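Local structure of maltose-binding protein MalE1 (Thermotoga maritima, 6DTU) at residues Q2-I7 / E31-Y36; V14-K19 / Y293-G298; I133-D138 / E202-P207. The protein binds maltotetraose in the crystal and probably captures maltose-type sugars outside the cell membrane for uptake by a carbohydrate transporter. All blocks are in the same frame, centred on the assembly; numbering follows the deposited sequence. Where two conformers were deposited one is given.

Contact 1 of 3, residues Q2-I7 / E31-Y36; sequences QPKLTI and EVEVQY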
loop_
_atom_site.group_PDB
_atom_site.type_symbol
_atom_site.label_atom_id
_atom_site.label_comp_id
_atom_site.label_asym_id
_atom_site.label_seq_id
_atom_site.Cartn_x
_atom_site.Cartn_y
_atom_site.Cartn_z
ATOM N N GLN A 2 17.309 31.888 4.357
ATOM C CA GLN A 2 16.442 31.034 3.543
ATOM C C GLN A 2 15.769 29.976 4.412
ATOM O O GLN A 2 16.416 29.378 5.268
ATOM C CB GLN A 2 17.212 30.313 2.450
ATOM C CG GLN A 2 17.691 31.201 1.318
ATOM C CD GLN A 2 19.142 31.554 1.489
ATOM O OE1 GLN A 2 19.661 31.521 2.608
ATOM N NE2 GLN A 2 19.816 31.883 0.386
ATOM N N PRO A 3 14.479 29.736 4.212
ATOM C CA PRO A 3 13.777 28.677 4.941
ATOM C C PRO A 3 14.017 27.339 4.259
ATOM O O PRO A 3 14.531 27.264 3.140
ATOM C CB PRO A 3 12.311 29.095 4.805
ATOM C CG PRO A 3 12.260 29.672 3.436
ATOM C CD PRO A 3 13.602 30.407 3.244
ATOM N N LYS A 4 13.609 26.274 4.944
ATOM C CA LYS A 4 13.827 24.917 4.465
ATOM C C LYS A 4 12.577 24.080 4.679
ATOM O O LYS A 4 11.918 24.191 5.721
ATOM C CB LYS A 4 14.981 24.281 5.253
ATOM C CG LYS A 4 15.346 22.874 4.859
ATOM C CD LYS A 4 16.533 22.441 5.710
ATOM C CE LYS A 4 16.980 21.081 5.402
ATOM N NZ LYS A 4 18.258 20.828 6.132
ATOM N N LEU A 5 12.268 23.241 3.691
ATOM C CA LEU A 5 11.267 22.185 3.821
ATOM C C LEU A 5 11.942 20.833 3.710
ATOM O O LEU A 5 12.656 20.562 2.734
ATOM C CB LEU A 5 10.202 22.277 2.731
ATOM C CG LEU A 5 9.327 23.535 2.724
ATOM C CD1 LEU A 5 8.406 23.508 1.541
ATOM C CD2 LEU A 5 8.572 23.659 4.047
ATOM N N THR A 6 11.718 19.992 4.712
ATOM C CA THR A 6 12.213 18.622 4.725
ATOM C C THR A 6 11.050 17.663 4.521
ATOM O O THR A 6 9.995 17.810 5.152
ATOM C CB THR A 6 12.920 18.341 6.043
ATOM O OG1 THR A 6 14.030 19.244 6.161
ATOM C CG2 THR A 6 13.455 16.897 6.048
ATOM N N ILE A 7 11.245 16.688 3.637
ATOM C CA ILE A 7 10.243 15.689 3.290
ATOM C C ILE A 7 10.807 14.327 3.638
ATOM O O ILE A 7 11.949 14.027 3.274
ATOM C CB ILE A 7 9.989 15.721 1.773
ATOM C CG1 ILE A 7 9.588 17.123 1.310
ATOM C CG2 ILE A 7 8.947 14.679 1.373
ATOM C CD1 ILE A 7 9.613 17.279 -0.205
ATOM N N GLU A 31 14.948 26.128 0.456
ATOM C CA GLU A 31 15.677 24.873 0.385
ATOM C C GLU A 31 14.701 23.725 0.542
ATOM O O GLU A 31 13.805 23.769 1.386
ATOM C CB GLU A 31 16.725 24.806 1.493
ATOM C CG GLU A 31 17.685 23.683 1.328
ATOM C CD GLU A 31 18.722 24.059 0.274
ATOM O OE1 GLU A 31 18.946 25.282 0.076
ATOM O OE2 GLU A 31 19.301 23.144 -0.358
ATOM N N VAL A 32 14.848 22.703 -0.288
ATOM C CA VAL A 32 14.014 21.513 -0.167
ATOM C C VAL A 32 14.914 20.298 0.008
ATOM O O VAL A 32 15.846 20.074 -0.777
ATOM C CB VAL A 32 13.044 21.350 -1.352
ATOM C CG1 VAL A 32 12.118 20.153 -1.098
ATOM C CG2 VAL A 32 12.221 22.644 -1.561
ATOM N N GLU A 33 14.620 19.499 1.020
ATOM C CA GLU A 33 15.472 18.381 1.379
ATOM C C GLU A 33 14.611 17.133 1.402
ATOM O O GLU A 33 13.619 17.072 2.136
ATOM C CB GLU A 33 16.084 18.632 2.744
ATOM C CG GLU A 33 16.753 17.422 3.308
ATOM C CD GLU A 33 17.481 17.757 4.563
ATOM O OE1 GLU A 33 18.310 18.676 4.503
ATOM O OE2 GLU A 33 17.206 17.126 5.599
ATOM N N VAL A 34 14.968 16.158 0.582
ATOM C CA VAL A 34 14.223 14.915 0.504
ATOM C C VAL A 34 15.019 13.827 1.218
ATOM O O VAL A 34 16.119 13.446 0.781
ATOM C CB VAL A 34 13.947 14.529 -0.957
ATOM C CG1 VAL A 34 13.167 13.241 -0.996
ATOM C CG2 VAL A 34 13.198 15.666 -1.687
ATOM N N GLN A 35 14.437 13.292 2.289
ATOM C CA GLN A 35 15.077 12.301 3.145
ATOM C C GLN A 35 14.355 10.963 2.992
ATOM O O GLN A 35 13.182 10.836 3.369
ATOM C CB GLN A 35 14.962 12.764 4.598
ATOM C CG GLN A 35 15.434 11.756 5.651
ATOM C CD GLN A 35 16.894 11.411 5.534
ATOM O OE1 GLN A 35 17.758 12.230 5.850
ATOM N NE2 GLN A 35 17.185 10.208 5.045
ATOM N N TYR A 36 15.076 9.958 2.493
ATOM C CA TYR A 36 14.570 8.592 2.457
ATOM C C TYR A 36 14.322 8.079 3.864
ATOM O O TYR A 36 15.168 8.226 4.749
ATOM C CB TYR A 36 15.583 7.660 1.774
ATOM C CG TYR A 36 15.400 6.198 2.194
ATOM C CD1 TYR A 36 14.270 5.467 1.802
ATOM C CD2 TYR A 36 16.311 5.573 3.039
ATOM C CE1 TYR A 36 14.078 4.155 2.195
ATOM C CE2 TYR A 36 16.120 4.257 3.435
ATOM C CZ TYR A 36 15.002 3.556 3.016
ATOM O OH TYR A 36 14.812 2.242 3.420
#

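Contact 2 of 3, residues V14-K19 / Y293-G298; sequences VDILQK and YRIYLG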
loop_
_atom_site.group_PDB
_atom_site.type_symbol
_atom_site.label_atom_id
_atom_site.label_comp_id
_atom_site.label_asym_id
_atom_site.label_seq_id
_atom_site.Cartn_x
_atom_site.Cartn_y
_atom_site.Cartn_z
ATOM N N VAL A 14 11.947 9.357 -3.941
ATOM C CA VAL A 14 13.077 10.239 -3.628
ATOM C C VAL A 14 13.541 11.006 -4.864
ATOM O O VAL A 14 13.735 12.224 -4.815
ATOM C CB VAL A 14 14.237 9.447 -2.999
ATOM C CG1 VAL A 14 15.492 10.314 -3.025
ATOM C CG2 VAL A 14 13.893 8.962 -1.586
ATOM N N ASP A 15 13.732 10.312 -5.988
ATOM C CA ASP A 15 14.339 10.956 -7.150
ATOM C C ASP A 15 13.467 12.076 -7.687
ATOM O O ASP A 15 13.954 13.181 -7.980
ATOM C CB ASP A 15 14.597 9.940 -8.266
ATOM C CG ASP A 15 15.769 9.014 -7.991
ATOM O OD1 ASP A 15 16.492 9.191 -6.987
ATOM O OD2 ASP A 15 15.989 8.118 -8.837
ATOM N N ILE A 16 12.184 11.789 -7.908
ATOM C CA ILE A 16 11.325 12.810 -8.493
ATOM C C ILE A 16 11.145 13.979 -7.542
ATOM O O ILE A 16 11.195 15.140 -7.960
ATOM C CB ILE A 16 9.987 12.241 -9.001
ATOM C CG1 ILE A 16 9.156 13.367 -9.627
ATOM C CG2 ILE A 16 9.231 11.516 -7.865
ATOM C CD1 ILE A 16 9.872 14.143 -10.741
ATOM N N LEU A 17 10.972 13.706 -6.247
ATOM C CA LEU A 17 10.815 14.806 -5.291
ATOM C C LEU A 17 12.094 15.617 -5.122
ATOM O O LEU A 17 12.030 16.832 -4.881
ATOM C CB LEU A 17 10.326 14.275 -3.945
ATOM C CG LEU A 17 8.894 13.724 -3.911
ATOM C CD1 LEU A 17 8.547 13.176 -2.528
ATOM C CD2 LEU A 17 7.912 14.780 -4.301
ATOM N N GLN A 18 13.256 14.978 -5.243
ATOM C CA GLN A 18 14.515 15.714 -5.214
ATOM C C GLN A 18 14.569 16.709 -6.357
ATOM O O GLN A 18 14.947 17.866 -6.173
ATOM C CB GLN A 18 15.688 14.737 -5.355
ATOM C CG GLN A 18 16.226 14.114 -4.062
ATOM C CD GLN A 18 17.381 13.113 -4.302
ATOM O OE1 GLN A 18 17.503 12.529 -5.387
ATOM N NE2 GLN A 18 18.230 12.924 -3.286
ATOM N N LYS A 19 14.187 16.263 -7.548
ATOM C CA LYS A 19 14.246 17.127 -8.714
ATOM C C LYS A 19 13.258 18.279 -8.589
ATOM O O LYS A 19 13.605 19.436 -8.862
ATOM C CB LYS A 19 13.969 16.284 -9.956
ATOM C CG LYS A 19 14.042 17.057 -11.250
ATOM C CD LYS A 19 15.462 17.489 -11.565
ATOM C CE LYS A 19 15.551 18.240 -12.905
ATOM N NZ LYS A 19 14.980 19.632 -12.867
ATOM N N TYR A 293 1.780 14.520 -13.007
ATOM C CA TYR A 293 2.133 13.580 -14.060
ATOM C C TYR A 293 3.604 13.191 -13.973
ATOM O O TYR A 293 3.942 12.012 -14.136
ATOM C CB TYR A 293 1.730 14.176 -15.411
ATOM C CG TYR A 293 1.950 13.305 -16.620
ATOM C CD1 TYR A 293 1.541 11.989 -16.619
ATOM C CD2 TYR A 293 2.447 13.841 -17.803
ATOM C CE1 TYR A 293 1.708 11.178 -17.751
ATOM C CE2 TYR A 293 2.610 13.053 -18.932
ATOM C CZ TYR A 293 2.239 11.734 -18.902
ATOM O OH TYR A 293 2.393 10.963 -20.023
ATOM N N ARG A 294 4.479 14.157 -13.665
ATOM C CA ARG A 294 5.888 13.855 -13.450
ATOM C C ARG A 294 6.080 12.906 -12.275
ATOM O O ARG A 294 6.943 12.028 -12.330
ATOM C CB ARG A 294 6.694 15.134 -13.267
ATOM C CG ARG A 294 6.775 15.910 -14.540
ATOM C CD ARG A 294 7.426 17.251 -14.312
ATOM N NE ARG A 294 8.783 17.075 -13.853
ATOM C CZ ARG A 294 9.530 18.036 -13.328
ATOM N NH1 ARG A 294 9.050 19.259 -13.194
ATOM N NH2 ARG A 294 10.760 17.754 -12.923
ATOM N N ILE A 295 5.290 13.070 -11.206
ATOM C CA ILE A 295 5.323 12.124 -10.092
ATOM C C ILE A 295 4.916 10.731 -10.555
ATOM O O ILE A 295 5.576 9.738 -10.221
ATOM C CB ILE A 295 4.487 12.627 -8.894
ATOM C CG1 ILE A 295 5.182 13.824 -8.228
ATOM C CG2 ILE A 295 4.284 11.507 -7.856
ATOM C CD1 ILE A 295 4.310 14.530 -7.231
ATOM N N TYR A 296 3.827 10.633 -11.334
ATOM C CA TYR A 296 3.459 9.343 -11.920
ATOM C C TYR A 296 4.606 8.755 -12.726
ATOM O O TYR A 296 4.913 7.566 -12.617
ATOM C CB TYR A 296 2.209 9.459 -12.813
ATOM C CG TYR A 296 2.061 8.240 -13.710
ATOM C CD1 TYR A 296 1.423 7.091 -13.258
ATOM C CD2 TYR A 296 2.596 8.229 -14.994
ATOM C CE1 TYR A 296 1.310 5.966 -14.074
ATOM C CE2 TYR A 296 2.466 7.153 -15.806
ATOM C CZ TYR A 296 1.848 6.006 -15.349
ATOM O OH TYR A 296 1.771 4.904 -16.181
ATOM N N LEU A 297 5.219 9.560 -13.591
ATOM C CA LEU A 297 6.298 9.026 -14.424
ATOM C C LEU A 297 7.454 8.521 -13.579
ATOM O O LEU A 297 8.111 7.541 -13.951
ATOM C CB LEU A 297 6.762 10.085 -15.425
ATOM C CG LEU A 297 5.709 10.395 -16.486
ATOM C CD1 LEU A 297 6.197 11.541 -17.344
ATOM C CD2 LEU A 297 5.426 9.155 -17.332
ATOM N N GLY A 298 7.716 9.174 -12.443
ATOM C CA GLY A 298 8.758 8.736 -11.533
ATOM C C GLY A 298 8.350 7.626 -10.591
ATOM O O GLY A 298 9.217 6.889 -10.115
#

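Contact 3 of 3, residues I133-D138 / E202-P207; sequences IAKQID and EGILDP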
loop_
_atom_site.group_PDB
_atom_site.type_symbol
_atom_site.label_atom_id
_atom_site.label_comp_id
_atom_site.label_asym_id
_atom_site.label_seq_id
_atom_site.Cartn_x
_atom_site.Cartn_y
_atom_site.Cartn_z
ATOM N N ILE A 133 0.965 -24.089 -11.930
ATOM C CA ILE A 133 2.027 -23.425 -12.685
ATOM C C ILE A 133 3.249 -23.188 -11.809
ATOM O O ILE A 133 4.388 -23.376 -12.244
ATOM C CB ILE A 133 1.495 -22.124 -13.316
ATOM C CG1 ILE A 133 0.463 -22.460 -14.386
ATOM C CG2 ILE A 133 2.605 -21.304 -13.938
ATOM C CD1 ILE A 133 -0.309 -21.259 -14.860
ATOM N N ALA A 134 3.036 -22.748 -10.569
ATOM C CA ALA A 134 4.155 -22.510 -9.663
ATOM C C ALA A 134 4.896 -23.801 -9.347
ATOM O O ALA A 134 6.132 -23.822 -9.314
ATOM C CB ALA A 134 3.651 -21.857 -8.385
ATOM N N LYS A 135 4.157 -24.880 -9.081
ATOM C CA LYS A 135 4.800 -26.169 -8.839
ATOM C C LYS A 135 5.632 -26.591 -10.041
ATOM O O LYS A 135 6.764 -27.069 -9.890
ATOM C CB LYS A 135 3.748 -27.239 -8.560
ATOM C CG LYS A 135 3.077 -27.157 -7.219
ATOM C CD LYS A 135 2.014 -28.250 -7.050
ATOM C CE LYS A 135 1.383 -28.207 -5.666
ATOM N NZ LYS A 135 0.254 -29.180 -5.563
ATOM N N GLN A 136 5.083 -26.425 -11.247
ATOM C CA GLN A 136 5.823 -26.782 -12.452
ATOM C C GLN A 136 7.121 -25.989 -12.557
ATOM O O GLN A 136 8.180 -26.554 -12.845
ATOM C CB GLN A 136 4.939 -26.593 -13.681
ATOM C CG GLN A 136 5.633 -27.019 -14.968
ATOM C CD GLN A 136 4.841 -26.721 -16.227
ATOM O OE1 GLN A 136 3.674 -26.327 -16.173
ATOM N NE2 GLN A 136 5.453 -26.987 -17.372
ATOM N N ILE A 137 7.059 -24.683 -12.295
ATOM C CA ILE A 137 8.248 -23.831 -12.363
ATOM C C ILE A 137 9.270 -24.247 -11.314
ATOM O O ILE A 137 10.477 -24.324 -11.587
ATOM C CB ILE A 137 7.841 -22.353 -12.196
ATOM C CG1 ILE A 137 6.937 -21.898 -13.345
ATOM C CG2 ILE A 137 9.075 -21.464 -12.059
ATOM C CD1 ILE A 137 7.662 -21.711 -14.656
ATOM N N ASP A 138 8.806 -24.523 -10.091
ATOM C CA ASP A 138 9.727 -24.905 -9.023
ATOM C C ASP A 138 10.451 -26.200 -9.366
ATOM O O ASP A 138 11.626 -26.373 -9.019
ATOM C CB ASP A 138 8.969 -25.078 -7.710
ATOM C CG ASP A 138 8.614 -23.756 -7.047
ATOM O OD1 ASP A 138 9.274 -22.726 -7.325
ATOM O OD2 ASP A 138 7.654 -23.758 -6.244
ATOM N N GLU A 202 1.723 -26.889 0.580
ATOM C CA GLU A 202 2.042 -27.480 -0.708
ATOM C C GLU A 202 3.386 -27.022 -1.259
ATOM O O GLU A 202 3.734 -27.413 -2.377
ATOM C CB GLU A 202 0.907 -27.245 -1.704
ATOM C CG GLU A 202 -0.386 -27.918 -1.282
ATOM C CD GLU A 202 -1.472 -27.852 -2.333
ATOM O OE1 GLU A 202 -1.156 -27.643 -3.524
ATOM O OE2 GLU A 202 -2.652 -28.006 -1.957
ATOM N N GLY A 203 4.138 -26.207 -0.513
ATOM C CA GLY A 203 5.485 -25.820 -0.900
ATOM C C GLY A 203 5.583 -24.676 -1.887
ATOM O O GLY A 203 6.680 -24.403 -2.391
ATOM N N ILE A 204 4.469 -24.007 -2.179
ATOM C CA ILE A 204 4.444 -22.866 -3.097
ATOM C C ILE A 204 5.048 -21.636 -2.435
ATOM O O ILE A 204 5.659 -20.785 -3.095
ATOM C CB ILE A 204 2.982 -22.597 -3.511
ATOM C CG1 ILE A 204 2.328 -23.874 -4.030
ATOM C CG2 ILE A 204 2.881 -21.463 -4.536
ATOM C CD1 ILE A 204 3.003 -24.406 -5.246
ATOM N N LEU A 205 4.807 -21.486 -1.132
ATOM C CA LEU A 205 5.385 -20.423 -0.331
ATOM C C LEU A 205 6.257 -21.033 0.749
ATOM O O LEU A 205 5.974 -22.121 1.271
ATOM C CB LEU A 205 4.309 -19.574 0.343
ATOM C CG LEU A 205 3.496 -18.685 -0.585
ATOM C CD1 LEU A 205 2.465 -17.942 0.227
ATOM C CD2 LEU A 205 4.393 -17.730 -1.387
ATOM N N ASP A 206 7.286 -20.320 1.089
ATOM C CA ASP A 206 8.178 -20.737 2.143
ATOM C C ASP A 206 7.927 -19.889 3.379
ATOM O O ASP A 206 7.649 -18.690 3.261
ATOM C CB ASP A 206 9.635 -20.575 1.701
ATOM C CG ASP A 206 10.616 -21.144 2.719
ATOM O OD1 ASP A 206 10.872 -22.370 2.682
ATOM O OD2 ASP A 206 11.110 -20.380 3.579
ATOM N N PRO A 207 8.021 -20.483 4.571
ATOM C CA PRO A 207 7.737 -19.746 5.808
ATOM C C PRO A 207 8.537 -18.463 5.971
ATOM O O PRO A 207 8.098 -17.552 6.669
ATOM C CB PRO A 207 8.095 -20.764 6.902
ATOM C CG PRO A 207 7.919 -22.099 6.254
ATOM C CD PRO A 207 8.253 -21.921 4.805
HETATM O O HOH W 1 7.208 -20.971 -5.455
HETATM O O HOH W 2 6.895 -25.872 -5.285
#

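Contact 1 of 3, residues Q2-I7 / E31-Y36
Pro3 begins the pairing as an acceptor: its O takes the N-H of Glu31 at 2.9 Å, a role that needs no amide hydrogen and so suits proline. Lys4 CG packs on Glu31 CB at 4.1 Å, while the Glu31 carboxylate turns off to Lys25. With CG anti to the backbone N (chi1 -179°) and every later bond extended, Lys4 carries NZ across to Glu33 OE1 in a weak salt bridge whose details are doubtful, because that oxygen is uncertainly placed. Leu5 is held at both ends, its N bonded to Glu31 O and its O to Glu33 N, and its side chain enters the face away from Lys4 and Thr6, against Ala278 and Phe281. Thr6 offers CA-H to Glu33 O at 3.3 Å, and its methyl lies alongside the Glu33 carboxylate. An alanine in place of Glu33 would probably leave Lys4 without the nearby carboxylate and take away the group lying beside the Thr6 methyl. Ile7 repeats the double grip, N to Glu33 O and O to Gln35 N, and sets CD1 3.9 Å from Val32 CG1 on the face shared with Leu5, where Phe24 of helix 14-28 also packs. Such a parallel pair, joined through helix 14-28, is a beta-alpha-beta unit of the periplasmic-binding-protein fold.

Contact 2 of 3, residues V14-K19 / Y293-G298
Ile16 directs its side chain toward helix 289-298 and carries the contact. Its CG1 stands anti to the backbone N (chi1 -179°), which brings the longer branch against the turn holding Arg294 and Ile295. There Ile16 CG1 rests 3.7 Å from Arg294 O, a carbonyl already bonded to Gly298 N within its own helix, and 4.2 Å from Ile295 CG1. The terminal methyl crosses the root of the arginine, with Ile16 CD1 4.2 Å from Arg294 CB. Beside it Gly298 leaves room for the branched residue: its CA is 4.5 Å from Ile16 CB, and a side-chain carbon on this residue would run into that atom. The absence of one lets the axes of helical segments 14-19 and 293-298, roughly antiparallel at 147°, approach to 9.1 Å. Farther out, Arg294 bends at chi3 (62°) so that its guanidinium reaches Lys19, whose CG meets NH2 at the edge of the group, in its plane, at 3.7 Å. Leu20, one turn on from Ile16, adds to the apolar cover of Arg294 and Ile295. No hydrogen bond joins the two segments directly, which implies that packing does the close work, while Glu23 OE2, joined by salt bridges to both Lys19 NZ and Arg294 NH2, probably balances the two charges.

Contact 3 of 3, residues I133-D138 / E202-P207
Ile204 fits against Ala134 and the root of Lys135, the close-packed part of the contact. Its CG2 lies 3.9 Å from Ala134 CB, a methyl small enough to let the loop come near the helix, and Phe148 touches both residues from strand 146-149. The Ile204 and Lys135 side chains cross at about a right angle, with Ile204 CD1 3.4 Å from Lys135 CG; that is shorter than usual, but Ile204 was deposited in two conformers and the tightness is doubtful. The loop reaches this place through a Schellman motif that ends helix 187-201: Gly203 takes a positive phi (83°), a conformation that favours glycine, and redirects the chain, after which Ile204 packs on helix 127-140. The outer side is looser and polar. Beyond CG the Lys135 chain is extended, its aliphatic part passing Ile204 before NZ makes a salt bridge with Glu202 OE1 at 2.9 Å, reached from above the carboxylate plane (42° out of it). The other oxygen, Glu202 OE2, bonds to Arg198, so each oxygen of the glutamate has its own cationic partner. Asp138 meets the loop through water instead: one molecule lies 2.9 Å from Asp138 OD2 and 2.8 Å from Ile204 O, though with so many acceptors nearby it cannot donate to all of them. Ile204 O also accepts from Arg146 NH2, and Asp138 OD1 takes the backbone N-H of Gly147.

How the contacts relate
Contacts 1 and 2 share helix 14-28, which links the two strands of contact 1 in the chain and then presents another side to helix 289-298. They touch directly: Val34 CG2 lies 3.6 Å from Leu17 O, and Tyr36 CB is 4.0 Å from Val14 CG2, so the helix packs on strand 31-36 as well as on its helical neighbour. Contact 3 lies on the opposite side of the chain's centre, its own centre about 45 Å from that of contact 1 and about 37 Å from that of contact 2. The side chains of Val34 and Ile295 lie about 12 and 11 Å from a bound glucose unit, near the sugar but not against it.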